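Local coordinates for early transcribed membrane protein 13 (Plasmodium falciparum, PDB 2VWA), which is of unknown function but is essential for liver-stage development of the malaria parasite and binds phosphatidylethanolamine through its soluble domain, at residues A[26-31]-A[78-83]; A[55-60]-A[86-91]. One frame throughout, in Å; residues are numbered along the deposited sequence.

Interaction 1: residues A[26-31]-A[78-83]; sequences NFVDIA and NKAVMD. With PTY (phosphatidylethanolamine), chain G.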
ATOM      1  N   ASN A  26      -4.708   0.042  12.344  1.00  4.49           N
ATOM      2  CA  ASN A  26      -3.573   0.876  12.629  1.00  4.01           C
ATOM      3  C   ASN A  26      -2.538   0.654  11.526  1.00  4.31           C
ATOM      4  O   ASN A  26      -2.023   1.612  10.972  1.00  5.35           O
ATOM      5  CB  ASN A  26      -3.028   0.569  14.030  1.00  4.12           C
ATOM      6  CG  ASN A  26      -1.559   1.020  14.213  1.00  4.58           C
ATOM      7  OD1 ASN A  26      -1.289   2.203  14.417  1.00  4.14           O
ATOM      8  ND2 ASN A  26      -0.621   0.074  14.121  1.00  2.00           N
ATOM      9  N   PHE A  27      -2.264  -0.608  11.191  1.00  4.19           N
ATOM     10  CA  PHE A  27      -1.418  -0.990  10.047  1.00  4.17           C
ATOM     11  C   PHE A  27      -1.822  -0.300   8.752  1.00  4.67           C
ATOM     12  O   PHE A  27      -0.982   0.212   8.032  1.00  4.84           O
ATOM     13  CB  PHE A  27      -1.485  -2.506   9.813  1.00  4.57           C
ATOM     14  CG  PHE A  27      -0.692  -2.974   8.616  1.00  5.57           C
ATOM     15  CD1 PHE A  27       0.666  -3.271   8.737  1.00  6.74           C
ATOM     16  CD2 PHE A  27      -1.296  -3.106   7.363  1.00  5.11           C
ATOM     17  CE1 PHE A  27       1.414  -3.692   7.609  1.00  7.06           C
ATOM     18  CE2 PHE A  27      -0.546  -3.495   6.237  1.00  5.84           C
ATOM     19  CZ  PHE A  27       0.819  -3.797   6.373  1.00  2.77           C
ATOM     20  N   VAL A  28      -3.113  -0.304   8.444  1.00  4.97           N
ATOM     21  CA  VAL A  28      -3.589   0.328   7.226  1.00  5.23           C
ATOM     22  C   VAL A  28      -3.326   1.831   7.294  1.00  5.80           C
ATOM     23  O   VAL A  28      -2.933   2.433   6.296  1.00  6.23           O
ATOM     24  CB  VAL A  28      -5.085  -0.020   6.922  1.00  5.32           C
ATOM     25  CG1 VAL A  28      -5.671   0.890   5.848  1.00  5.12           C
ATOM     26  CG2 VAL A  28      -5.216  -1.477   6.494  1.00  2.76           C
ATOM     27  N   ASP A  29      -3.470   2.419   8.473  1.00  5.96           N
ATOM     28  CA  ASP A  29      -3.165   3.835   8.625  1.00  6.79           C
ATOM     29  C   ASP A  29      -1.737   4.091   8.231  1.00  6.15           C
ATOM     30  O   ASP A  29      -1.465   4.981   7.463  1.00  6.97           O
ATOM     31  CB  ASP A  29      -3.384   4.322  10.061  1.00  6.69           C
ATOM     32  CG  ASP A  29      -4.836   4.461  10.399  1.00  9.94           C
ATOM     33  OD1 ASP A  29      -5.640   4.818   9.493  1.00 13.38           O
ATOM     34  OD2 ASP A  29      -5.174   4.216  11.575  1.00 13.22           O
ATOM     35  N   ILE A  30      -0.832   3.306   8.792  1.00  6.31           N
ATOM     36  CA  ILE A  30       0.596   3.442   8.550  1.00  5.81           C
ATOM     37  C   ILE A  30       0.916   3.206   7.055  1.00  6.17           C
ATOM     38  O   ILE A  30       1.625   4.028   6.457  1.00  6.72           O
ATOM     39  CB  ILE A  30       1.402   2.458   9.449  1.00  5.57           C
ATOM     40  CG1 ILE A  30       1.222   2.832  10.931  1.00  5.17           C
ATOM     41  CG2 ILE A  30       2.876   2.435   9.031  1.00  4.61           C
ATOM     42  CD1 ILE A  30       1.783   1.811  11.951  1.00  4.65           C
ATOM     43  N   ALA A  31       0.388   2.113   6.477  1.00  5.30           N
ATOM     44  CA  ALA A  31       0.547   1.788   5.044  1.00  5.61           C
ATOM     45  C   ALA A  31       0.033   2.912   4.147  1.00  5.91           C
ATOM     46  O   ALA A  31       0.664   3.232   3.119  1.00  4.03           O
ATOM     47  CB  ALA A  31      -0.145   0.444   4.681  1.00  4.97           C
ATOM     48  N   ASN A  78      -5.343  -8.687   0.983  1.00 11.28           N
ATOM     49  CA  ASN A  78      -6.191  -8.232  -0.134  1.00 11.00           C
ATOM     50  C   ASN A  78      -7.101  -7.056   0.221  1.00 11.08           C
ATOM     51  O   ASN A  78      -7.311  -6.149  -0.582  1.00 10.92           O
ATOM     52  CB  ASN A  78      -7.027  -9.385  -0.698  1.00 10.62           C
ATOM     53  CG  ASN A  78      -6.172 -10.545  -1.197  1.00 13.16           C
ATOM     54  OD1 ASN A  78      -5.008 -10.369  -1.562  1.00 15.73           O
ATOM     55  ND2 ASN A  78      -6.741 -11.754  -1.185  1.00 15.22           N
ATOM     56  N   LYS A  79      -7.650  -7.056   1.426  1.00 10.78           N
ATOM     57  CA  LYS A  79      -8.458  -5.936   1.853  1.00 11.75           C
ATOM     58  C   LYS A  79      -7.553  -4.656   2.048  1.00 10.34           C
ATOM     59  O   LYS A  79      -7.951  -3.539   1.722  1.00  9.63           O
ATOM     60  CB  LYS A  79      -9.241  -6.349   3.098  1.00 11.40           C
ATOM     61  CG  LYS A  79     -10.241  -5.336   3.594  1.00 15.87           C
ATOM     62  CD  LYS A  79     -11.271  -5.946   4.558  1.00 16.47           C
ATOM     63  CE  LYS A  79     -11.687  -4.909   5.639  1.00 24.44           C
ATOM     64  NZ  LYS A  79     -11.615  -5.482   7.055  1.00 28.42           N
ATOM     65  N   ALA A  80      -6.314  -4.840   2.492  1.00  8.86           N
ATOM     66  CA  ALA A  80      -5.434  -3.707   2.706  1.00  8.62           C
ATOM     67  C   ALA A  80      -5.007  -3.037   1.381  1.00  8.14           C
ATOM     68  O   ALA A  80      -4.904  -1.807   1.311  1.00  7.42           O
ATOM     69  CB  ALA A  80      -4.225  -4.116   3.546  1.00  7.60           C
ATOM     70  N   VAL A  81      -4.767  -3.861   0.361  1.00  7.96           N
ATOM     71  CA  VAL A  81      -4.468  -3.451  -1.010  1.00  8.41           C
ATOM     72  C   VAL A  81      -5.606  -2.646  -1.593  1.00  9.34           C
ATOM     73  O   VAL A  81      -5.402  -1.546  -2.091  1.00  9.22           O
ATOM     74  CB  VAL A  81      -4.237  -4.681  -1.917  1.00  8.86           C
ATOM     75  CG1 VAL A  81      -4.238  -4.286  -3.435  1.00  7.99           C
ATOM     76  CG2 VAL A  81      -2.944  -5.402  -1.528  1.00  6.43           C
HETATM   77  N   MSE A  82      -6.817  -3.176  -1.505  1.00 11.03           N
HETATM   78  CA  MSE A  82      -7.998  -2.410  -1.918  1.00 12.86           C
HETATM   79  C   MSE A  82      -8.065  -1.034  -1.223  1.00 12.32           C
HETATM   80  O   MSE A  82      -8.406  -0.025  -1.848  1.00 11.53           O
HETATM   81  CB  MSE A  82      -9.281  -3.219  -1.686  1.00 14.26           C
HETATM   82  CG  MSE A  82      -9.461  -4.394  -2.652  1.00 21.58           C
HETATM   83 SE   MSE A  82      -9.191  -3.824  -4.545  1.00 45.70          SE
HETATM   84  CE  MSE A  82     -10.653  -2.475  -4.648  1.00 35.52           C
ATOM     85  N   ASP A  83      -7.713  -1.003   0.060  1.00 11.57           N
ATOM     86  CA  ASP A  83      -7.760   0.218   0.830  1.00 12.20           C
ATOM     87  C   ASP A  83      -6.721   1.215   0.328  1.00 11.20           C
ATOM     88  O   ASP A  83      -7.016   2.367   0.117  1.00 10.11           O
ATOM     89  CB  ASP A  83      -7.571  -0.095   2.315  1.00 13.12           C
ATOM     90  CG  ASP A  83      -7.800   1.111   3.201  1.00 18.63           C
ATOM     91  OD1 ASP A  83      -7.018   2.096   3.124  1.00 23.13           O
ATOM     92  OD2 ASP A  83      -8.771   1.085   3.995  1.00 25.27           O
TER
HETATM   93  C1  PTY G1230      -2.348  15.596   3.701  0.50 54.27           C
HETATM   94  C2  PTY G1230       1.232  18.933  -0.127  0.50 54.13           C
HETATM   95  C3  PTY G1230       1.586  17.469  -0.379  0.50 54.62           C
HETATM   96  O4  PTY G1230      -3.270  14.757   4.398  0.50 54.98           O
HETATM   97  C5  PTY G1230      -1.703  16.356   1.423  0.50 54.18           C
HETATM   98  C6  PTY G1230      -2.345  15.223   2.223  0.50 53.78           C
HETATM   99  O7  PTY G1230      -3.687  14.992   1.779  0.50 52.71           O
HETATM  100  C8  PTY G1230      -3.847  13.860   0.860  0.50 51.87           C
HETATM  101  O10 PTY G1230      -3.071  13.720  -0.072  0.50 51.14           O
HETATM  102  C11 PTY G1230      -4.976  12.867   1.042  0.50 51.01           C
HETATM  103  C12 PTY G1230      -6.319  13.597   1.022  0.50 50.74           C
HETATM  104  C13 PTY G1230      -7.502  12.676   0.731  0.50 50.29           C
HETATM  105  C14 PTY G1230      -7.896  11.829   1.937  0.50 50.41           C
HETATM  106  C15 PTY G1230      -9.132  12.375   2.648  0.50 50.21           C
HETATM  107  C16 PTY G1230      -9.253  11.818   4.066  0.50 49.53           C
HETATM  108  C17 PTY G1230     -10.009  10.491   4.056  0.50 49.58           C
HETATM  109  C18 PTY G1230     -10.105   9.868   5.443  0.50 49.51           C
HETATM  110  C19 PTY G1230     -11.217   8.825   5.485  0.50 49.48           C
HETATM  111  C20 PTY G1230     -10.650   7.412   5.608  0.50 49.47           C
HETATM  112  C21 PTY G1230     -10.844   6.595   4.335  0.50 48.93           C
HETATM  113  C22 PTY G1230     -12.242   5.981   4.264  0.50 49.25           C
HETATM  114  C23 PTY G1230     -12.229   4.472   4.490  0.50 48.93           C
HETATM  115  C24 PTY G1230     -12.307   3.693   3.177  0.50 48.20           C
HETATM  116  C25 PTY G1230     -11.722   2.300   3.384  0.50 47.89           C
HETATM  117  C26 PTY G1230     -11.450   1.559   2.078  0.50 47.19           C
HETATM  118  C27 PTY G1230     -11.219   0.090   2.396  0.50 47.16           C
HETATM  119  C28 PTY G1230     -11.568  -0.844   1.246  0.50 47.63           C
HETATM  120  C29 PTY G1230     -11.021  -2.227   1.542  0.50 47.22           C
HETATM  121  C30 PTY G1230      -4.406  15.321   5.116  0.50 55.26           C
HETATM  122  C31 PTY G1230      -5.616  15.838   4.366  0.50 55.66           C
HETATM  123  O30 PTY G1230      -4.361  15.367   6.335  0.50 54.83           O
HETATM  124  C32 PTY G1230      -6.819  14.922   4.577  0.50 55.98           C
HETATM  125  C33 PTY G1230      -8.115  15.641   4.208  0.50 56.76           C
HETATM  126  C34 PTY G1230      -9.192  15.449   5.275  0.50 57.11           C
HETATM  127  C35 PTY G1230     -10.572  15.810   4.723  0.50 57.66           C
HETATM  128  C36 PTY G1230     -11.341  16.690   5.706  0.50 58.29           C
HETATM  129  C37 PTY G1230     -12.501  15.932   6.343  0.50 58.60           C
HETATM  130  C38 PTY G1230     -12.758  16.419   7.766  0.50 59.34           C
HETATM  131  C39 PTY G1230     -12.401  15.353   8.802  0.50 59.81           C
HETATM  132  C40 PTY G1230     -13.633  14.899   9.588  0.50 60.07           C
HETATM  133  C41 PTY G1230     -13.426  13.517  10.204  0.50 60.01           C
HETATM  134  C42 PTY G1230     -14.373  12.483   9.595  0.50 60.05           C
HETATM  135  C43 PTY G1230     -14.702  11.376  10.594  0.50 60.21           C
HETATM  136  C44 PTY G1230     -14.562  10.004   9.964  0.50 59.94           C
HETATM  137  P1  PTY G1230       0.931  16.107   1.831  0.50 55.81           P
HETATM  138  O11 PTY G1230       1.984  16.839   0.843  0.50 55.03           O
HETATM  139  O12 PTY G1230       1.460  14.723   2.132  0.50 54.74           O
HETATM  140  O13 PTY G1230       0.641  17.044   2.984  0.50 55.55           O
HETATM  141  O14 PTY G1230      -0.418  15.952   0.942  0.50 54.95           O
HETATM  142  N1  PTY G1230       2.239  19.781  -0.734  0.50 53.40           N
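V28 faces helix 74-99 with both of its methyl groups, and each meets a different kind of neighbour. CG2 rests on the methyl of A80, with V28 CG2 and A80 CB 4.1 Å apart. The small alanine lets the two helices come close: the CA atoms of V28 and A80 are 6.3 Å from each other. CG1, held anti to the backbone N (chi1 167°), lies instead against the carboxylate of D83, where V28 CG1 and D83 OD1 are separated by 3.3 Å. No hydrogen bond joins 26-31 to 78-83, and all three touching residues are buried; F27, on the same helix, carries the packing on to L64 of helix 54-67.

The other flank is the more open one and is taken up by the lipid. There one acyl chain of the phosphatidylethanolamine runs over helix 74-99, and its end, C29, lies 3.8 Å from CB of the exposed selenomethionine M82. K79 adds its CG at a similar range, while its charged group makes a cation-pi contact with Y24. Buried D83 stands at the border between the two flanks, with OD2 3.1 Å from C27 of the lipid chain.

A carboxylate wedged between a valine methyl and a hydrocarbon tail would be costly if left alone. The salt bridge from D83 OD2 to R32 NH2 answers that charge, so the pair probably enters the pocket wall as a neutralised unit.

Interaction 2: residues A[55-60]-A[86-91]; sequences EYMQKF and YHLQKV. With PTY (phosphatidylethanolamine), chain G.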
ATOM      1  N   GLU A  55      -0.157  -4.391  -8.526  1.00 21.97           N
ATOM      2  CA  GLU A  55       1.122  -4.978  -8.173  1.00 22.78           C
ATOM      3  C   GLU A  55       1.964  -4.027  -7.292  1.00 21.60           C
ATOM      4  O   GLU A  55       2.618  -4.457  -6.329  1.00 21.31           O
ATOM      5  CB  GLU A  55       1.830  -5.368  -9.457  1.00 22.73           C
ATOM      6  CG  GLU A  55       3.215  -5.943  -9.292  1.00 26.01           C
ATOM      7  CD  GLU A  55       3.881  -6.204 -10.658  1.00 26.54           C
ATOM      8  OE1 GLU A  55       3.694  -7.333 -11.183  1.00 29.48           O
ATOM      9  OE2 GLU A  55       4.571  -5.278 -11.183  1.00 28.38           O
ATOM     10  N   TYR A  56       1.908  -2.733  -7.613  1.00 20.17           N
ATOM     11  CA  TYR A  56       2.512  -1.693  -6.829  1.00 18.95           C
ATOM     12  C   TYR A  56       1.977  -1.625  -5.393  1.00 20.49           C
ATOM     13  O   TYR A  56       2.749  -1.497  -4.433  1.00 19.94           O
ATOM     14  CB  TYR A  56       2.303  -0.378  -7.550  1.00 17.67           C
ATOM     15  CG  TYR A  56       2.698   0.854  -6.796  1.00 14.17           C
ATOM     16  CD1 TYR A  56       3.975   0.985  -6.243  1.00 10.14           C
ATOM     17  CD2 TYR A  56       1.797   1.910  -6.667  1.00  9.71           C
ATOM     18  CE1 TYR A  56       4.340   2.136  -5.562  1.00  9.11           C
ATOM     19  CE2 TYR A  56       2.149   3.066  -5.998  1.00  9.54           C
ATOM     20  CZ  TYR A  56       3.414   3.174  -5.451  1.00 12.13           C
ATOM     21  OH  TYR A  56       3.751   4.327  -4.791  1.00 13.88           O
HETATM   22  N   MSE A  57       0.667  -1.725  -5.221  1.00 21.98           N
HETATM   23  CA  MSE A  57       0.152  -1.696  -3.865  1.00 25.53           C
HETATM   24  C   MSE A  57       0.428  -2.971  -3.088  1.00 22.13           C
HETATM   25  O   MSE A  57       0.731  -2.897  -1.908  1.00 21.05           O
HETATM   26  CB  MSE A  57      -1.305  -1.298  -3.808  1.00 25.01           C
HETATM   27  CG  MSE A  57      -1.908  -1.110  -5.129  1.00 29.44           C
HETATM   28 SE   MSE A  57      -2.958   0.509  -5.033  1.00 38.57          SE
HETATM   29  CE  MSE A  57      -2.632   1.246  -6.815  1.00 31.45           C
ATOM     30  N   GLN A  58       0.346  -4.114  -3.765  1.00 21.03           N
ATOM     31  CA  GLN A  58       0.700  -5.400  -3.185  1.00 20.45           C
ATOM     32  C   GLN A  58       2.138  -5.424  -2.680  1.00 18.79           C
ATOM     33  O   GLN A  58       2.389  -5.787  -1.540  1.00 17.83           O
ATOM     34  CB  GLN A  58       0.508  -6.518  -4.194  1.00 21.40           C
ATOM     35  CG  GLN A  58      -0.882  -7.101  -4.219  1.00 25.83           C
ATOM     36  CD  GLN A  58      -0.874  -8.607  -4.469  1.00 31.55           C
ATOM     37  OE1 GLN A  58      -0.624  -9.055  -5.592  1.00 34.92           O
ATOM     38  NE2 GLN A  58      -1.147  -9.397  -3.419  1.00 31.94           N
ATOM     39  N   LYS A  59       3.075  -5.014  -3.529  1.00 17.81           N
ATOM     40  CA  LYS A  59       4.493  -5.006  -3.150  1.00 16.77           C
ATOM     41  C   LYS A  59       4.687  -4.175  -1.908  1.00 15.43           C
ATOM     42  O   LYS A  59       5.507  -4.517  -1.057  1.00 15.49           O
ATOM     43  CB  LYS A  59       5.384  -4.493  -4.272  1.00 17.08           C
ATOM     44  CG  LYS A  59       5.542  -5.435  -5.446  1.00 18.16           C
ATOM     45  CD  LYS A  59       6.578  -4.844  -6.369  1.00 23.14           C
ATOM     46  CE  LYS A  59       6.542  -5.464  -7.747  1.00 25.46           C
ATOM     47  NZ  LYS A  59       7.257  -6.755  -7.759  1.00 28.79           N
ATOM     48  N   PHE A  60       3.898  -3.115  -1.800  1.00 14.22           N
ATOM     49  CA  PHE A  60       3.926  -2.230  -0.633  1.00 13.78           C
ATOM     50  C   PHE A  60       3.372  -2.856   0.647  1.00 12.87           C
ATOM     51  O   PHE A  60       3.945  -2.688   1.722  1.00 12.29           O
ATOM     52  CB  PHE A  60       3.188  -0.919  -0.917  1.00 13.72           C
ATOM     53  CG  PHE A  60       4.008   0.264  -0.626  1.00 14.76           C
ATOM     54  CD1 PHE A  60       4.080   0.768   0.666  1.00 15.93           C
ATOM     55  CD2 PHE A  60       4.778   0.847  -1.628  1.00 14.86           C
ATOM     56  CE1 PHE A  60       4.896   1.865   0.947  1.00 16.43           C
ATOM     57  CE2 PHE A  60       5.594   1.940  -1.342  1.00 15.24           C
ATOM     58  CZ  PHE A  60       5.658   2.440  -0.059  1.00 13.77           C
ATOM     59  N   TYR A  86      -7.940   2.941  -2.847  1.00  9.54           N
ATOM     60  CA  TYR A  86      -8.877   3.984  -2.634  1.00  9.87           C
ATOM     61  C   TYR A  86      -8.126   5.249  -2.157  1.00  9.10           C
ATOM     62  O   TYR A  86      -8.388   6.370  -2.649  1.00  8.61           O
ATOM     63  CB  TYR A  86      -9.967   3.537  -1.631  1.00 12.53           C
ATOM     64  CG  TYR A  86     -11.154   4.492  -1.500  1.00 16.70           C
ATOM     65  CD1 TYR A  86     -11.561   4.980  -0.252  1.00 20.77           C
ATOM     66  CD2 TYR A  86     -11.855   4.931  -2.637  1.00 20.51           C
ATOM     67  CE1 TYR A  86     -12.664   5.864  -0.128  1.00 21.01           C
ATOM     68  CE2 TYR A  86     -12.953   5.804  -2.542  1.00 21.24           C
ATOM     69  CZ  TYR A  86     -13.346   6.276  -1.289  1.00 21.77           C
ATOM     70  OH  TYR A  86     -14.419   7.158  -1.223  1.00 21.21           O
ATOM     71  N   HIS A  87      -7.193   5.060  -1.227  1.00  6.21           N
ATOM     72  CA  HIS A  87      -6.440   6.140  -0.687  1.00  5.26           C
ATOM     73  C   HIS A  87      -5.620   6.823  -1.794  1.00  5.12           C
ATOM     74  O   HIS A  87      -5.684   8.041  -1.947  1.00  4.63           O
ATOM     75  CB  HIS A  87      -5.532   5.630   0.441  1.00  5.44           C
ATOM     76  CG  HIS A  87      -4.730   6.705   1.105  1.00  4.08           C
ATOM     77  ND1 HIS A  87      -5.293   7.640   1.951  1.00  3.23           N
ATOM     78  CD2 HIS A  87      -3.407   6.993   1.052  1.00  4.01           C
ATOM     79  CE1 HIS A  87      -4.353   8.452   2.397  1.00  3.11           C
ATOM     80  NE2 HIS A  87      -3.197   8.082   1.869  1.00  5.84           N
ATOM     81  N   LEU A  88      -4.883   6.050  -2.587  1.00  4.18           N
ATOM     82  CA  LEU A  88      -4.076   6.661  -3.656  1.00  4.51           C
ATOM     83  C   LEU A  88      -4.883   7.505  -4.635  1.00  4.67           C
ATOM     84  O   LEU A  88      -4.393   8.528  -5.115  1.00  5.61           O
ATOM     85  CB  LEU A  88      -3.249   5.620  -4.420  1.00  3.80           C
ATOM     86  CG  LEU A  88      -1.750   5.544  -4.133  1.00  5.10           C
ATOM     87  CD1 LEU A  88      -1.268   6.312  -2.886  1.00  5.46           C
ATOM     88  CD2 LEU A  88      -1.323   4.125  -4.085  1.00  5.50           C
ATOM     89  N   GLN A  89      -6.115   7.091  -4.912  1.00  3.97           N
ATOM     90  CA  GLN A  89      -6.968   7.810  -5.832  1.00  4.08           C
ATOM     91  C   GLN A  89      -7.243   9.188  -5.331  1.00  4.13           C
ATOM     92  O   GLN A  89      -7.237  10.159  -6.094  1.00  3.88           O
ATOM     93  CB  GLN A  89      -8.268   7.046  -6.056  1.00  4.12           C
ATOM     94  CG  GLN A  89      -8.073   5.879  -7.018  1.00  5.49           C
ATOM     95  CD  GLN A  89      -9.274   4.974  -7.087  1.00  7.50           C
ATOM     96  OE1 GLN A  89     -10.260   5.187  -6.388  1.00  4.53           O
ATOM     97  NE2 GLN A  89      -9.202   3.950  -7.956  1.00  9.12           N
ATOM     98  N   LYS A  90      -7.445   9.268  -4.026  1.00  4.90           N
ATOM     99  CA  LYS A  90      -7.655  10.538  -3.353  1.00  6.31           C
ATOM    100  C   LYS A  90      -6.381  11.413  -3.231  1.00  6.30           C
ATOM    101  O   LYS A  90      -6.425  12.642  -3.360  1.00  5.80           O
ATOM    102  CB  LYS A  90      -8.233  10.273  -1.978  1.00  6.51           C
ATOM    103  CG  LYS A  90      -9.604   9.652  -1.994  1.00  8.92           C
ATOM    104  CD  LYS A  90     -10.271  10.038  -0.701  1.00 15.74           C
ATOM    105  CE  LYS A  90     -11.178   8.984  -0.179  1.00 21.56           C
ATOM    106  NZ  LYS A  90     -10.390   7.900   0.464  1.00 24.36           N
ATOM    107  N   VAL A  91      -5.248  10.773  -2.978  1.00  6.47           N
ATOM    108  CA  VAL A  91      -3.996  11.496  -2.990  1.00  6.81           C
ATOM    109  C   VAL A  91      -3.805  12.117  -4.391  1.00  7.93           C
ATOM    110  O   VAL A  91      -3.520  13.298  -4.514  1.00  8.34           O
ATOM    111  CB  VAL A  91      -2.806  10.575  -2.577  1.00  6.93           C
ATOM    112  CG1 VAL A  91      -1.458  11.271  -2.828  1.00  4.09           C
ATOM    113  CG2 VAL A  91      -2.943  10.114  -1.095  1.00  2.72           C
TER
HETATM  114  C1  PTY G1230      -2.348  15.596   3.701  0.50 54.27           C
HETATM  115  C2  PTY G1230       1.232  18.933  -0.127  0.50 54.13           C
HETATM  116  C3  PTY G1230       1.586  17.469  -0.379  0.50 54.62           C
HETATM  117  O4  PTY G1230      -3.270  14.757   4.398  0.50 54.98           O
HETATM  118  C5  PTY G1230      -1.703  16.356   1.423  0.50 54.18           C
HETATM  119  C6  PTY G1230      -2.345  15.223   2.223  0.50 53.78           C
HETATM  120  O7  PTY G1230      -3.687  14.992   1.779  0.50 52.71           O
HETATM  121  C8  PTY G1230      -3.847  13.860   0.860  0.50 51.87           C
HETATM  122  O10 PTY G1230      -3.071  13.720  -0.072  0.50 51.14           O
HETATM  123  C11 PTY G1230      -4.976  12.867   1.042  0.50 51.01           C
HETATM  124  C12 PTY G1230      -6.319  13.597   1.022  0.50 50.74           C
HETATM  125  C13 PTY G1230      -7.502  12.676   0.731  0.50 50.29           C
HETATM  126  C14 PTY G1230      -7.896  11.829   1.937  0.50 50.41           C
HETATM  127  C15 PTY G1230      -9.132  12.375   2.648  0.50 50.21           C
HETATM  128  C16 PTY G1230      -9.253  11.818   4.066  0.50 49.53           C
HETATM  129  C17 PTY G1230     -10.009  10.491   4.056  0.50 49.58           C
HETATM  130  C18 PTY G1230     -10.105   9.868   5.443  0.50 49.51           C
HETATM  131  C19 PTY G1230     -11.217   8.825   5.485  0.50 49.48           C
HETATM  132  C20 PTY G1230     -10.650   7.412   5.608  0.50 49.47           C
HETATM  133  C21 PTY G1230     -10.844   6.595   4.335  0.50 48.93           C
HETATM  134  C22 PTY G1230     -12.242   5.981   4.264  0.50 49.25           C
HETATM  135  C23 PTY G1230     -12.229   4.472   4.490  0.50 48.93           C
HETATM  136  C24 PTY G1230     -12.307   3.693   3.177  0.50 48.20           C
HETATM  137  C25 PTY G1230     -11.722   2.300   3.384  0.50 47.89           C
HETATM  138  C26 PTY G1230     -11.450   1.559   2.078  0.50 47.19           C
HETATM  139  C27 PTY G1230     -11.219   0.090   2.396  0.50 47.16           C
HETATM  140  C28 PTY G1230     -11.568  -0.844   1.246  0.50 47.63           C
HETATM  141  C29 PTY G1230     -11.021  -2.227   1.542  0.50 47.22           C
HETATM  142  C30 PTY G1230      -4.406  15.321   5.116  0.50 55.26           C
HETATM  143  C31 PTY G1230      -5.616  15.838   4.366  0.50 55.66           C
HETATM  144  O30 PTY G1230      -4.361  15.367   6.335  0.50 54.83           O
HETATM  145  C32 PTY G1230      -6.819  14.922   4.577  0.50 55.98           C
HETATM  146  C33 PTY G1230      -8.115  15.641   4.208  0.50 56.76           C
HETATM  147  C34 PTY G1230      -9.192  15.449   5.275  0.50 57.11           C
HETATM  148  C35 PTY G1230     -10.572  15.810   4.723  0.50 57.66           C
HETATM  149  C36 PTY G1230     -11.341  16.690   5.706  0.50 58.29           C
HETATM  150  C37 PTY G1230     -12.501  15.932   6.343  0.50 58.60           C
HETATM  151  C38 PTY G1230     -12.758  16.419   7.766  0.50 59.34           C
HETATM  152  C39 PTY G1230     -12.401  15.353   8.802  0.50 59.81           C
HETATM  153  C40 PTY G1230     -13.633  14.899   9.588  0.50 60.07           C
HETATM  154  C41 PTY G1230     -13.426  13.517  10.204  0.50 60.01           C
HETATM  155  C42 PTY G1230     -14.373  12.483   9.595  0.50 60.05           C
HETATM  156  C43 PTY G1230     -14.702  11.376  10.594  0.50 60.21           C
HETATM  157  C44 PTY G1230     -14.562  10.004   9.964  0.50 59.94           C
HETATM  158  P1  PTY G1230       0.931  16.107   1.831  0.50 55.81           P
HETATM  159  O11 PTY G1230       1.984  16.839   0.843  0.50 55.03           O
HETATM  160  O12 PTY G1230       1.460  14.723   2.132  0.50 54.74           O
HETATM  161  O13 PTY G1230       0.641  17.044   2.984  0.50 55.55           O
HETATM  162  O14 PTY G1230      -0.418  15.952   0.942  0.50 54.95           O
HETATM  163  N1  PTY G1230       2.239  19.781  -0.734  0.50 53.40           N
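L88 projects from helix 74-99 into the apolar interior of this all-helical domain, the soluble part of the UIS3-family protein, and there meets Y56 and M57 of helix 54-67. The contact is one of spaced helices joined by long side chains: the nearest CA atoms, those of M57 and L88, are 9.4 Å apart.

Apolar contacts account for everything that crosses between 55-60 and 86-91, and they converge on a single methyl, CD2 of L88. Selenomethionine M57 comes to it tip to tip, its SE atom 4.1 Å from L88 CD2. The tyrosine lies across the leucine at about a right angle and offers a ring carbon, with Y56 CE2 4.1 Å from L88 CD2. With CG of Y56 anti to the backbone N (chi1 172°), the ring runs past L88, so that CE2 touches CD2 while the hydroxyl continues to helix 21-41. The Y56 ring also meets H50 edge-to-face.

Polar contacts lie around this apolar centre and tie it to other parts of the chain. The hydroxyl of Y56 is hydrogen-bonded to H38 ND1, giving a buried polar atom a partner. From 86-91, H87 NE2 is hydrogen-bonded to Q36 OE1, and Q89 NE2 to N52 OD1.

Lipid contacts form the third group. The CB of Y86 points away from 55-60, and the ring carbon Y86 CD1 lies 3.7 Å from C24 of the phosphatidylethanolamine. K90 sets its CB 3.7 Å from C13 of the same acyl chain. Nearer the glycerol, V91 CG2 sits 3.8 Å from O10, the carbonyl oxygen of the ester.

In the fold
Both interactions are buried and share helix 74-99, which meets helix 21-41 in interaction 1 and helix 54-67 in interaction 2. Their centres lie about 9 Å apart, and they touch directly: V81 CG2 lies 3.8 Å from Q58 CG, and V81 also packs on M57. The chemistry differs with place. Interaction 1 brings a charged residue into the contact itself, beside the lipid tail, whereas the contact in interaction 2 is wholly apolar and its lipid-binding residues stand apart from it. Of one acyl chain, 78-83 meets the far end, and 86-91 meets an overlapping part and the region near its ester, while the same helix packs against the protein interior.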